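Local coordinates for histidinol-phosphate aminotransferase (Clostridium acetobutylicum, PDB 3FTB), which probably catalyses a pyridoxal-phosphate-dependent transamination, as expected of the aminotransferase that acts on histidinol phosphate in histidine biosynthesis, at residues N46-G51 with A251-I256; G56-V61 with N243-N248. One frame throughout, in Å; residues are numbered along the deposited sequence.

Contact 1 (N46-G51 with A251-I256); sequences NNIDEG and AEMAAI
Gly51 and Met253 bring the two backbones to 5.7 Å between their CA atoms, where the first turn of helix 48-53 meets the middle of helix 249-257. Met253 does most of the work here. Its CG stands anti to the backbone N (chi1 -179°) and points across at the other helix; two further bends, chi2 -88° and chi3 -81°, then swing the thioether round so that the methyl ends against the start of that helix. Met253 CE lies 3.3 Å from Asn47 O and 3.8 Å from Ile48 CA. That same Asn47 O also receives a weak helical bond from Gly51 N, so the methionine tip packs against a carbonyl already engaged by its own helix. Behind it, Met253 SD rests 3.9 Å from Asn47 CB, while the Ile48 side chain, which sets off the other way, still brings CD1 to 4.3 Å from Met253 CE. Gly51 lies alongside, its N 4.1 Å from Met253 CG.

Glu50 extends its chain beside this methionine, the two side chains crossing at a slant, with CG and CD both against Met253 CG. At its far end Glu50 OE1 just touches Ile256 CG2 at 4.2 Å, an oxygen against a methyl group, the two side chains at about a right angle; the carboxylate's real partner is Arg65, a salt bridge from helix 64-74. Phe44 packs on Met253 from helix 42-45. No hydrogen bond joins the two segments, and the contact is van der Waals packing around one bent side chain. It joins two short helices lying far apart in sequence, the early N-terminal one laid over helix 249-257, within the fold-type I architecture of the class I and II aminotransferases.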
loop_
_atom_site.group_PDB
_atom_site.type_symbol
_atom_site.label_atom_id
_atom_site.label_comp_id
_atom_site.label_asym_id
_atom_site.label_seq_id
_atom_site.Cartn_x
_atom_site.Cartn_y
_atom_site.Cartn_z
ATOM N N ASN A 46 8.149 9.341 -19.943
ATOM C CA ASN A 46 8.741 8.567 -21.033
ATOM C C ASN A 46 8.502 7.059 -20.939
ATOM O O ASN A 46 8.532 6.358 -21.952
ATOM C CB ASN A 46 10.246 8.854 -21.151
ATOM C CG ASN A 46 10.546 10.314 -21.473
ATOM O OD1 ASN A 46 9.693 11.043 -21.987
ATOM N ND2 ASN A 46 11.770 10.746 -21.169
ATOM N N ASN A 47 8.271 6.559 -19.727
ATOM C CA ASN A 47 8.028 5.130 -19.536
ATOM C C ASN A 47 6.639 4.807 -19.006
ATOM O O ASN A 47 6.443 3.762 -18.384
ATOM C CB ASN A 47 9.090 4.501 -18.631
ATOM C CG ASN A 47 10.475 4.579 -19.229
ATOM O OD1 ASN A 47 11.005 5.666 -19.447
ATOM N ND2 ASN A 47 11.072 3.425 -19.501
ATOM N N ILE A 48 5.682 5.699 -19.255
ATOM C CA ILE A 48 4.312 5.480 -18.803
ATOM C C ILE A 48 3.694 4.263 -19.495
ATOM O O ILE A 48 2.788 3.623 -18.953
ATOM C CB ILE A 48 3.436 6.712 -19.047
ATOM C CG1 ILE A 48 2.067 6.529 -18.395
ATOM C CG2 ILE A 48 3.290 6.974 -20.541
ATOM C CD1 ILE A 48 2.119 6.418 -16.892
ATOM N N ASP A 49 4.190 3.945 -20.690
ATOM C CA ASP A 49 3.725 2.769 -21.417
ATOM C C ASP A 49 4.024 1.523 -20.605
ATOM O O ASP A 49 3.162 0.674 -20.410
ATOM C CB ASP A 49 4.415 2.665 -22.776
ATOM C CG ASP A 49 4.071 3.820 -23.697
ATOM O OD1 ASP A 49 3.287 4.703 -23.287
ATOM O OD2 ASP A 49 4.587 3.843 -24.837
ATOM N N GLU A 50 5.264 1.418 -20.145
ATOM C CA GLU A 50 5.687 0.316 -19.296
ATOM C C GLU A 50 4.698 0.140 -18.150
ATOM O O GLU A 50 4.174 -0.952 -17.937
ATOM C CB GLU A 50 7.101 0.584 -18.763
ATOM C CG GLU A 50 7.575 -0.366 -17.679
ATOM C CD GLU A 50 9.052 -0.182 -17.346
ATOM O OE1 GLU A 50 9.473 -0.582 -16.236
ATOM O OE2 GLU A 50 9.787 0.363 -18.197
ATOM N N GLY A 51 4.443 1.226 -17.423
ATOM C CA GLY A 51 3.505 1.214 -16.317
ATOM C C GLY A 51 2.119 0.706 -16.678
ATOM O O GLY A 51 1.596 -0.186 -16.018
ATOM N N ALA A 251 4.441 2.852 -9.205
ATOM C CA ALA A 251 5.469 3.034 -8.196
ATOM C C ALA A 251 6.699 2.255 -8.623
ATOM O O ALA A 251 7.805 2.793 -8.651
ATOM C CB ALA A 251 4.973 2.546 -6.840
ATOM N N GLU A 252 6.499 0.987 -8.968
ATOM C CA GLU A 252 7.583 0.144 -9.456
ATOM C C GLU A 252 8.250 0.763 -10.676
ATOM O O GLU A 252 9.479 0.803 -10.759
ATOM C CB GLU A 252 7.056 -1.244 -9.798
ATOM C CG GLU A 252 8.103 -2.222 -10.240
ATOM C CD GLU A 252 7.506 -3.569 -10.592
ATOM O OE1 GLU A 252 6.464 -3.595 -11.282
ATOM O OE2 GLU A 252 8.073 -4.601 -10.179
ATOM N N MET A 253 7.437 1.253 -11.613
ATOM C CA MET A 253 7.965 1.866 -12.829
ATOM C C MET A 253 8.815 3.096 -12.529
ATOM O O MET A 253 9.836 3.325 -13.182
ATOM C CB MET A 253 6.849 2.219 -13.815
ATOM C CG MET A 253 7.378 2.833 -15.111
ATOM S SD MET A 253 7.577 4.634 -15.065
ATOM C CE MET A 253 5.865 5.086 -15.363
ATOM N N ALA A 254 8.394 3.887 -11.542
ATOM C CA ALA A 254 9.152 5.072 -11.150
ATOM C C ALA A 254 10.495 4.701 -10.548
ATOM O O ALA A 254 11.530 5.186 -10.985
ATOM C CB ALA A 254 8.356 5.937 -10.180
ATOM N N ALA A 255 10.470 3.838 -9.539
ATOM C CA ALA A 255 11.694 3.367 -8.888
ATOM C C ALA A 255 12.686 2.738 -9.861
ATOM O O ALA A 255 13.883 2.703 -9.605
ATOM C CB ALA A 255 11.357 2.369 -7.786
ATOM N N ILE A 256 12.183 2.233 -10.977
ATOM C CA ILE A 256 13.030 1.537 -11.938
ATOM C C ILE A 256 13.636 2.501 -12.971
ATOM O O ILE A 256 14.777 2.320 -13.410
ATOM C CB ILE A 256 12.272 0.330 -12.588
ATOM C CG1 ILE A 256 12.229 -0.844 -11.590
ATOM C CG2 ILE A 256 12.911 -0.064 -13.914
ATOM C CD1 ILE A 256 11.403 -2.068 -12.002
#

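Contact 2 (G56-V61 with N243-N248); sequences GVYPDV and NPWNIN. With PO4 (phosphate ion), chain H.
Tyr58, which packs on Trp245, belongs to a phosphate site at the subunit interface, in keeping with fold-type I aminotransferases, where a tyrosine of one subunit commonly reaches the cofactor phosphate of the other. Here Tyr58 OH donates a very short hydrogen bond, 2.5 Å, to O3 of a phosphate ion, probably from the crystallisation liquor. Ser88, Thr214 and Arg223 of the second subunit also hold this ion, and Tyr58 OH is hydrogen-bonded to Lys215 of that subunit, so the ion may well mark where pyridoxal phosphate places its own phosphate.

Trp245 lies against the tyrosine in an edge-to-face contact. The edge of the Tyr58 ring is turned to the indole face, the centroids of the Tyr58 ring and the Trp245 six-membered ring 5.0 Å apart and the planes at 50°, with Tyr58 CD1 above the indole and 3.9 Å from Trp245 CD2. Chi1 of -51° puts Trp245 CG beside its own backbone N and the indole between Tyr58 and Val61. On the opposite face Val61 CG2 sits 3.4 Å from Trp245 CE2, a close CH-pi contact displaced toward the rim, and touches Pro244 CB as well. Along the indole edge Trp245 NE1 gives a weak bond of 2.9 Å to Pro59 O; the N-H points well off line, at 129°. Pro59 CD packs 3.5 Å from Trp245 CD1, next along the same ring.

Trp245 O and Asn246 O are taken by Arg223 and Asn85 of the second subunit. Within the contact, one water ties the backbones together, donating a hydrogen bond to Val61 O at 3.0 Å and accepting one from Trp245 N at 2.7 Å.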
loop_
_atom_site.group_PDB
_atom_site.type_symbol
_atom_site.label_atom_id
_atom_site.label_comp_id
_atom_site.label_asym_id
_atom_site.label_seq_id
_atom_site.Cartn_x
_atom_site.Cartn_y
_atom_site.Cartn_z
ATOM N N GLY A 56 -2.047 -4.946 -16.121
ATOM C CA GLY A 56 -2.849 -6.129 -16.352
ATOM C C GLY A 56 -2.383 -7.359 -15.608
ATOM O O GLY A 56 -3.104 -8.363 -15.576
ATOM N N VAL A 57 -1.196 -7.293 -15.004
ATOM C CA VAL A 57 -0.662 -8.446 -14.278
ATOM C C VAL A 57 -0.081 -8.092 -12.908
ATOM O O VAL A 57 0.263 -6.943 -12.641
ATOM C CB VAL A 57 0.391 -9.200 -15.113
ATOM C CG1 VAL A 57 -0.223 -9.637 -16.437
ATOM C CG2 VAL A 57 1.625 -8.331 -15.340
ATOM N N TYR A 58 0.008 -9.093 -12.040
ATOM C CA TYR A 58 0.666 -8.946 -10.752
ATOM C C TYR A 58 2.174 -8.755 -10.942
ATOM O O TYR A 58 2.806 -9.467 -11.726
ATOM C CB TYR A 58 0.417 -10.186 -9.895
ATOM C CG TYR A 58 -0.958 -10.252 -9.250
ATOM C CD1 TYR A 58 -1.210 -9.640 -8.025
ATOM C CD2 TYR A 58 -1.992 -10.958 -9.850
ATOM C CE1 TYR A 58 -2.465 -9.717 -7.428
ATOM C CE2 TYR A 58 -3.245 -11.042 -9.259
ATOM C CZ TYR A 58 -3.478 -10.421 -8.052
ATOM O OH TYR A 58 -4.724 -10.510 -7.475
ATOM N N PRO A 59 2.759 -7.796 -10.215
ATOM C CA PRO A 59 4.209 -7.609 -10.306
ATOM C C PRO A 59 4.899 -8.865 -9.794
ATOM O O PRO A 59 4.220 -9.747 -9.261
ATOM C CB PRO A 59 4.478 -6.456 -9.334
ATOM C CG PRO A 59 3.121 -5.846 -9.035
ATOM C CD PRO A 59 2.139 -6.945 -9.186
ATOM N N ASP A 60 6.217 -8.945 -9.947
ATOM C CA ASP A 60 6.983 -10.026 -9.337
ATOM C C ASP A 60 6.758 -9.973 -7.835
ATOM O O ASP A 60 6.929 -8.928 -7.226
ATOM C CB ASP A 60 8.475 -9.875 -9.654
ATOM C CG ASP A 60 9.325 -11.001 -9.058
ATOM O OD1 ASP A 60 8.760 -12.008 -8.573
ATOM O OD2 ASP A 60 10.569 -10.881 -9.081
ATOM N N VAL A 61 6.366 -11.089 -7.231
ATOM C CA VAL A 61 6.150 -11.105 -5.785
ATOM C C VAL A 61 7.455 -10.844 -5.012
ATOM O O VAL A 61 7.428 -10.583 -3.809
ATOM C CB VAL A 61 5.495 -12.427 -5.314
ATOM C CG1 VAL A 61 6.561 -13.483 -5.016
ATOM C CG2 VAL A 61 4.630 -12.188 -4.089
ATOM N N ASN A 243 2.421 -7.219 3.459
ATOM C CA ASN A 243 1.584 -7.967 2.540
ATOM C C ASN A 243 2.223 -8.010 1.152
ATOM O O ASN A 243 2.657 -6.981 0.628
ATOM C CB ASN A 243 0.202 -7.326 2.470
ATOM C CG ASN A 243 -0.863 -8.293 2.029
ATOM O OD1 ASN A 243 -1.493 -8.106 0.989
ATOM N ND2 ASN A 243 -1.069 -9.345 2.815
ATOM N N PRO A 244 2.302 -9.208 0.561
ATOM C CA PRO A 244 2.851 -9.388 -0.788
ATOM C C PRO A 244 2.162 -8.461 -1.788
ATOM O O PRO A 244 1.029 -8.040 -1.557
ATOM C CB PRO A 244 2.533 -10.845 -1.095
ATOM C CG PRO A 244 2.504 -11.498 0.259
ATOM C CD PRO A 244 1.895 -10.482 1.173
ATOM N N TRP A 245 2.857 -8.138 -2.872
ATOM C CA TRP A 245 2.457 -7.071 -3.794
ATOM C C TRP A 245 1.951 -5.750 -3.166
ATOM O O TRP A 245 0.967 -5.183 -3.641
ATOM C CB TRP A 245 1.422 -7.598 -4.783
ATOM C CG TRP A 245 1.841 -8.854 -5.442
ATOM C CD1 TRP A 245 2.775 -8.991 -6.428
ATOM C CD2 TRP A 245 1.342 -10.170 -5.173
ATOM N NE1 TRP A 245 2.890 -10.314 -6.786
ATOM C CE2 TRP A 245 2.018 -11.055 -6.032
ATOM C CE3 TRP A 245 0.384 -10.682 -4.291
ATOM C CZ2 TRP A 245 1.771 -12.427 -6.033
ATOM C CZ3 TRP A 245 0.146 -12.045 -4.292
ATOM C CH2 TRP A 245 0.833 -12.900 -5.155
ATOM N N ASN A 246 2.611 -5.240 -2.130
ATOM C CA ASN A 246 2.180 -3.967 -1.540
ATOM C C ASN A 246 2.548 -2.747 -2.395
ATOM O O ASN A 246 2.176 -1.615 -2.079
ATOM C CB ASN A 246 2.755 -3.794 -0.134
ATOM C CG ASN A 246 4.269 -3.680 -0.139
ATOM O OD1 ASN A 246 4.960 -4.375 -0.888
ATOM N ND2 ASN A 246 4.791 -2.799 0.699
ATOM N N ILE A 247 3.289 -2.983 -3.470
ATOM C CA ILE A 247 3.804 -1.910 -4.320
ATOM C C ILE A 247 3.114 -1.918 -5.677
ATOM O O ILE A 247 3.305 -2.832 -6.458
ATOM C CB ILE A 247 5.335 -2.063 -4.537
ATOM C CG1 ILE A 247 6.063 -2.164 -3.199
ATOM C CG2 ILE A 247 5.907 -0.931 -5.380
ATOM C CD1 ILE A 247 5.699 -1.073 -2.224
ATOM N N ASN A 248 2.306 -0.904 -5.957
ATOM C CA ASN A 248 1.630 -0.805 -7.255
ATOM C C ASN A 248 2.613 -0.689 -8.427
ATOM O O ASN A 248 3.779 -0.341 -8.237
ATOM C CB ASN A 248 0.665 0.381 -7.266
ATOM C CG ASN A 248 1.377 1.711 -7.469
ATOM O OD1 ASN A 248 1.626 2.443 -6.512
ATOM N ND2 ASN A 248 1.700 2.030 -8.715
HETATM P P PO4 H . -6.078 -8.913 -4.601
HETATM O O1 PO4 H . -7.289 -8.065 -4.895
HETATM O O2 PO4 H . -6.464 -10.366 -4.378
HETATM O O3 PO4 H . -5.132 -8.791 -5.772
HETATM O O4 PO4 H . -5.385 -8.401 -3.369
HETATM O O HOH W 1 5.445 -8.804 -2.329
#

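In the fold
Along the chain the order is 46-51, 56-61, 243-248, 251-256, so contact 2 falls between the two halves of contact 1: the N-terminal run from helix 48-53 into the following loop lies against the run that leads into helix 249-257. Contact 1 pairs the helices and contact 2 the loops beside them, with centres 14 Å apart on the same side of the chain's centre. They touch directly, Glu252 OE1 lying 4.0 Å from Pro59 CB. Contact 2 brings Tyr58 of this chain to the phosphate held by the second subunit, probably where the cofactor phosphate would sit; contact 1 packs the helices beside it, within its own chain.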